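Local coordinates for protein putative acetyltransferase (Clostridium difficile, PDB 3DSB) that probably transfers an acyl group, as other members of the GNAT acetyltransferase family do, although its substrate is not known, at residues 85-90 and 107-112; 15-20 and 40-45. All blocks are in the same frame, centred on the assembly; numbering follows the deposited sequence.

Contact 1: 85-90 and 107-112; sequences LWIQSV and NYIKNI
Leu-85 and Ile-87 meet Ile-109 and Ile-112 through methyl groups alone, and the polar atom gripped twice beside them is Lys-110 NZ. One of its bonds is weak, 3.2 Å to Asn-107 OD1 one helical turn back; the other goes to the backbone oxygen of Leu-140. Ile-109 lies at the middle of the apolar contact. With CG1 folded beside the backbone N (chi1 -56°), its CG2 is left anti to that N and directed at the strand, where two side chains receive it. Ile-87 CD1 reaches Ile-109 CG2 at 4.2 Å, at the end of an extended chain. Leu-85 is modelled in two conformers, and all its distances here belong to one of them. In that conformer it crosses Ile-109 at about a right angle, and the 3.3 Å between Leu-85 CD2 and Ile-109 CG2 is doubtfully short. Ile-112, a turn further on, adds a looser touch, its CG2 4.4 Å from Leu-85 CD1. Segments 85-90 and 107-112 run nearly antiparallel (168°), their axes 10.6 Å apart at closest approach, as expected for the first two elements of the beta-alpha-beta unit formed by strand 82-92, helix 101-115 and strand 119-127, the part of the GNAT fold that in relatives holds acetyl-CoA. Gln-88 and Ser-89 form a classic beta bulge opposite Met-71, like the bulge commonly found in this GNAT strand. Trp-86 packs on Met-149 of the second subunit.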
# COMPACT_ATOMS: atom_id res chain seq x y z
N LEU A 85 5.45 4.16 4.69
CA LEU A 85 6.27 3.06 4.29
C LEU A 85 5.62 1.76 4.82
O LEU A 85 5.29 1.70 6.02
CB LEU A 85 7.68 3.30 4.85
CG LEU A 85 8.83 2.36 4.53
CD1 LEU A 85 10.13 3.15 4.44
CD2 LEU A 85 8.94 1.28 5.58
N TRP A 86 5.40 0.78 3.93
CA TRP A 86 4.76 -0.48 4.35
C TRP A 86 5.80 -1.60 4.29
O TRP A 86 6.28 -1.94 3.21
CB TRP A 86 3.60 -0.84 3.41
CG TRP A 86 2.38 -0.06 3.63
CD1 TRP A 86 2.14 1.24 3.27
CD2 TRP A 86 1.24 -0.47 4.42
NE1 TRP A 86 0.86 1.63 3.69
CE2 TRP A 86 0.29 0.59 4.38
CE3 TRP A 86 0.87 -1.68 5.02
CZ2 TRP A 86 -0.96 0.50 5.02
CZ3 TRP A 86 -0.35 -1.75 5.68
CH2 TRP A 86 -1.26 -0.68 5.65
N ILE A 87 6.14 -2.16 5.44
CA ILE A 87 7.11 -3.29 5.47
C ILE A 87 6.36 -4.53 5.05
O ILE A 87 5.36 -4.90 5.70
CB ILE A 87 7.72 -3.47 6.89
CG1 ILE A 87 8.51 -2.21 7.27
CG2 ILE A 87 8.58 -4.74 6.96
CD1 ILE A 87 8.97 -2.19 8.72
N GLN A 88 6.85 -5.20 4.01
CA GLN A 88 6.18 -6.37 3.42
C GLN A 88 6.84 -7.69 3.75
O GLN A 88 6.20 -8.73 3.71
CB GLN A 88 6.10 -6.24 1.89
CG GLN A 88 5.40 -4.98 1.41
CD GLN A 88 3.93 -4.85 1.80
OE1 GLN A 88 3.34 -5.77 2.39
NE2 GLN A 88 3.34 -3.68 1.48
N SER A 89 8.13 -7.67 4.11
CA SER A 89 8.81 -8.91 4.43
C SER A 89 10.11 -8.66 5.17
O SER A 89 10.78 -7.66 4.95
CB SER A 89 9.16 -9.65 3.14
OG SER A 89 10.06 -8.88 2.35
N VAL A 90 10.44 -9.61 6.03
CA VAL A 90 11.76 -9.66 6.68
C VAL A 90 12.16 -11.13 6.75
O VAL A 90 11.35 -11.98 7.14
CB VAL A 90 11.74 -9.09 8.13
CG1 VAL A 90 13.17 -9.01 8.69
CG2 VAL A 90 11.02 -7.74 8.25
N ASN A 107 14.93 -1.79 12.82
CA ASN A 107 15.31 -0.49 13.35
C ASN A 107 15.96 0.40 12.30
O ASN A 107 15.84 1.63 12.34
CB ASN A 107 16.16 -0.66 14.61
CG ASN A 107 15.32 -1.03 15.81
OD1 ASN A 107 14.20 -0.54 15.95
ND2 ASN A 107 15.82 -1.93 16.66
N TYR A 108 16.64 -0.22 11.33
CA TYR A 108 17.18 0.53 10.20
C TYR A 108 16.05 1.22 9.42
O TYR A 108 16.16 2.39 9.06
CB TYR A 108 17.95 -0.42 9.27
CG TYR A 108 18.79 0.26 8.20
CD1 TYR A 108 20.10 0.62 8.49
CD2 TYR A 108 18.30 0.50 6.91
CE1 TYR A 108 20.91 1.23 7.57
CE2 TYR A 108 19.14 1.14 5.95
CZ TYR A 108 20.44 1.49 6.31
OH TYR A 108 21.32 2.12 5.40
N ILE A 109 14.97 0.51 9.17
CA ILE A 109 13.84 1.10 8.45
C ILE A 109 13.15 2.15 9.34
O ILE A 109 12.76 3.21 8.84
CB ILE A 109 12.87 0.00 7.95
CG1 ILE A 109 13.61 -1.02 7.08
CG2 ILE A 109 11.66 0.64 7.26
CD1 ILE A 109 14.38 -0.47 5.92
N LYS A 110 13.01 1.87 10.63
CA LYS A 110 12.42 2.90 11.54
C LYS A 110 13.23 4.17 11.46
O LYS A 110 12.64 5.27 11.45
CB LYS A 110 12.35 2.41 12.99
CG LYS A 110 11.23 1.40 13.25
CD LYS A 110 11.36 0.64 14.56
CE LYS A 110 11.32 1.54 15.72
NZ LYS A 110 11.43 0.75 16.98
N ASN A 111 14.57 4.05 11.43
CA ASN A 111 15.42 5.24 11.32
C ASN A 111 15.21 5.99 10.02
O ASN A 111 15.15 7.23 10.00
CB ASN A 111 16.91 4.86 11.50
CG ASN A 111 17.83 6.07 11.31
OD1 ASN A 111 18.55 6.17 10.31
ND2 ASN A 111 17.78 7.00 12.24
N ILE A 112 15.09 5.27 8.92
CA ILE A 112 14.76 5.91 7.63
C ILE A 112 13.47 6.72 7.79
O ILE A 112 13.39 7.88 7.34
CB ILE A 112 14.59 4.88 6.47
CG1 ILE A 112 15.98 4.35 6.03
CG2 ILE A 112 13.78 5.44 5.29
CD1 ILE A 112 15.88 3.17 5.07

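Contact 2: 15-20 and 40-45; sequences DDLDTI and VLTKGV
The flat group met by Leu-17 across this contact is a peptide carbonyl rather than a ring: Leu-17 CD1 lies 3.7 Å from Thr-42 O and approaches obliquely, with an angle near 131° at the oxygen. The same methyl touches Val-45 CG1 at 3.6 Å, so one methyl meets both a backbone oxygen and a valine methyl of the facing helix. The other branch of Leu-17 is turned to Thr-42, Leu-17 CD2 lying 4.1 Å from Thr-42 CG2, and these two side chains cross at about a right angle. Thr-42 can offer a methyl here because its hydroxyl is engaged along its own helix: OG1 is hydrogen-bonded to the backbone oxygen of Met-38, and with OG1 beside the backbone N (chi1 -64°), CG2 is anti to it. One turn after Leu-17, Ile-20 comes to Val-45 from deeper in the protein, Ile-20 CG2 to Val-45 CG1 at 3.6 Å. Val-45 CG1 is therefore shared by two residues of the facing helix, and the backbones come nearest where Leu-17 CA stands 6.7 Å from Val-45 CA. Tyr-57 of strand 56-62 touches both Ile-20 and Val-45, so the pair of helices is seated on the sheet. On the side of helix 38-50, the second subunit is close: Gly-44 O accepts a hydrogen bond from Trp-76 NE1 of that subunit. Two successive helices packed together after the first strand, here 17-32 and 38-50, are a standard feature of the GNAT fold.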
# COMPACT_ATOMS: atom_id res chain seq x y z
N ASP A 15 22.48 -8.28 -8.76
CA ASP A 15 23.17 -9.53 -8.39
C ASP A 15 22.59 -10.27 -7.20
O ASP A 15 22.89 -11.44 -7.00
CB ASP A 15 24.65 -9.26 -8.13
CG ASP A 15 25.48 -9.33 -9.40
OD1 ASP A 15 26.72 -9.39 -9.28
OD2 ASP A 15 24.88 -9.36 -10.50
N ASP A 16 21.79 -9.58 -6.39
CA ASP A 16 21.17 -10.21 -5.23
C ASP A 16 19.88 -10.96 -5.58
O ASP A 16 19.27 -11.59 -4.70
CB ASP A 16 20.79 -9.12 -4.24
CG ASP A 16 21.98 -8.35 -3.70
OD1 ASP A 16 23.06 -8.96 -3.45
OD2 ASP A 16 21.78 -7.14 -3.46
N LEU A 17 19.47 -10.91 -6.84
CA LEU A 17 18.19 -11.51 -7.26
C LEU A 17 18.01 -12.94 -6.76
O LEU A 17 16.99 -13.28 -6.18
CB LEU A 17 18.04 -11.48 -8.80
CG LEU A 17 16.88 -12.30 -9.41
CD1 LEU A 17 15.53 -11.71 -8.99
CD2 LEU A 17 16.91 -12.34 -10.92
N ASP A 18 18.97 -13.82 -7.03
CA ASP A 18 18.74 -15.22 -6.71
C ASP A 18 18.61 -15.44 -5.21
O ASP A 18 17.75 -16.22 -4.76
CB ASP A 18 19.86 -16.11 -7.27
CG ASP A 18 19.79 -16.25 -8.77
OD1 ASP A 18 18.84 -15.73 -9.40
OD2 ASP A 18 20.71 -16.90 -9.33
N THR A 19 19.45 -14.76 -4.44
CA THR A 19 19.40 -14.89 -2.98
C THR A 19 18.09 -14.32 -2.41
O THR A 19 17.46 -14.93 -1.55
CB THR A 19 20.60 -14.22 -2.35
OG1 THR A 19 21.77 -14.86 -2.88
CG2 THR A 19 20.58 -14.36 -0.84
N ILE A 20 17.68 -13.15 -2.87
CA ILE A 20 16.41 -12.56 -2.37
C ILE A 20 15.21 -13.44 -2.74
O ILE A 20 14.28 -13.60 -1.93
CB ILE A 20 16.25 -11.11 -2.90
CG1 ILE A 20 17.29 -10.21 -2.21
CG2 ILE A 20 14.86 -10.59 -2.67
CD1 ILE A 20 17.40 -8.81 -2.80
N VAL A 40 7.19 -17.07 -11.04
CA VAL A 40 6.49 -15.83 -10.72
C VAL A 40 7.27 -14.97 -9.73
O VAL A 40 7.43 -13.75 -9.93
CB VAL A 40 5.08 -16.15 -10.16
CG1 VAL A 40 4.38 -14.90 -9.69
CG2 VAL A 40 4.25 -16.90 -11.22
N LEU A 41 7.78 -15.61 -8.68
CA LEU A 41 8.51 -14.89 -7.64
C LEU A 41 9.78 -14.25 -8.23
O LEU A 41 10.11 -13.11 -7.92
CB LEU A 41 8.87 -15.85 -6.50
CG LEU A 41 9.84 -15.31 -5.45
CD1 LEU A 41 9.21 -14.10 -4.71
CD2 LEU A 41 10.18 -16.44 -4.45
N THR A 42 10.51 -15.02 -9.05
CA THR A 42 11.74 -14.47 -9.64
C THR A 42 11.44 -13.21 -10.44
O THR A 42 12.13 -12.20 -10.33
CB THR A 42 12.46 -15.55 -10.45
OG1 THR A 42 12.86 -16.59 -9.54
CG2 THR A 42 13.71 -14.91 -11.15
N LYS A 43 10.37 -13.27 -11.24
CA LYS A 43 9.96 -12.11 -12.03
C LYS A 43 9.56 -10.94 -11.12
O LYS A 43 9.89 -9.78 -11.41
CB LYS A 43 8.76 -12.44 -12.93
CG LYS A 43 9.12 -13.33 -14.12
CD LYS A 43 7.90 -13.78 -14.90
CE LYS A 43 8.33 -14.76 -16.00
NZ LYS A 43 7.15 -15.39 -16.60
N GLY A 44 8.83 -11.25 -10.04
CA GLY A 44 8.39 -10.20 -9.14
C GLY A 44 9.55 -9.53 -8.43
O GLY A 44 9.51 -8.32 -8.19
N VAL A 45 10.53 -10.31 -7.98
CA VAL A 45 11.70 -9.71 -7.31
C VAL A 45 12.50 -8.87 -8.31
O VAL A 45 12.90 -7.75 -8.01
CB VAL A 45 12.59 -10.81 -6.72
CG1 VAL A 45 13.91 -10.22 -6.17
CG2 VAL A 45 11.83 -11.52 -5.62

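Overall arrangement
Both contacts are apolar, with no hydrogen bond across either, but they hold different elements. Contact 1 ties an inner strand of the sheet to helix 101-115 and lies near the middle of the chain, with three of its four touching residues buried. Contact 2 joins helices 17-32 and 38-50 about 14 Å from the chain centre to the contact's centre and is only partly buried; there a threonine and a carbonyl oxygen take part alongside the aliphatic groups, and more surface is covered, 208 against 137 Å². The centres of contacts 1 and 2 lie 19 Å apart and their nearest atoms about 7 Å, so the two do not touch. The second subunit comes close to both, bonding to the backbone in contact 2.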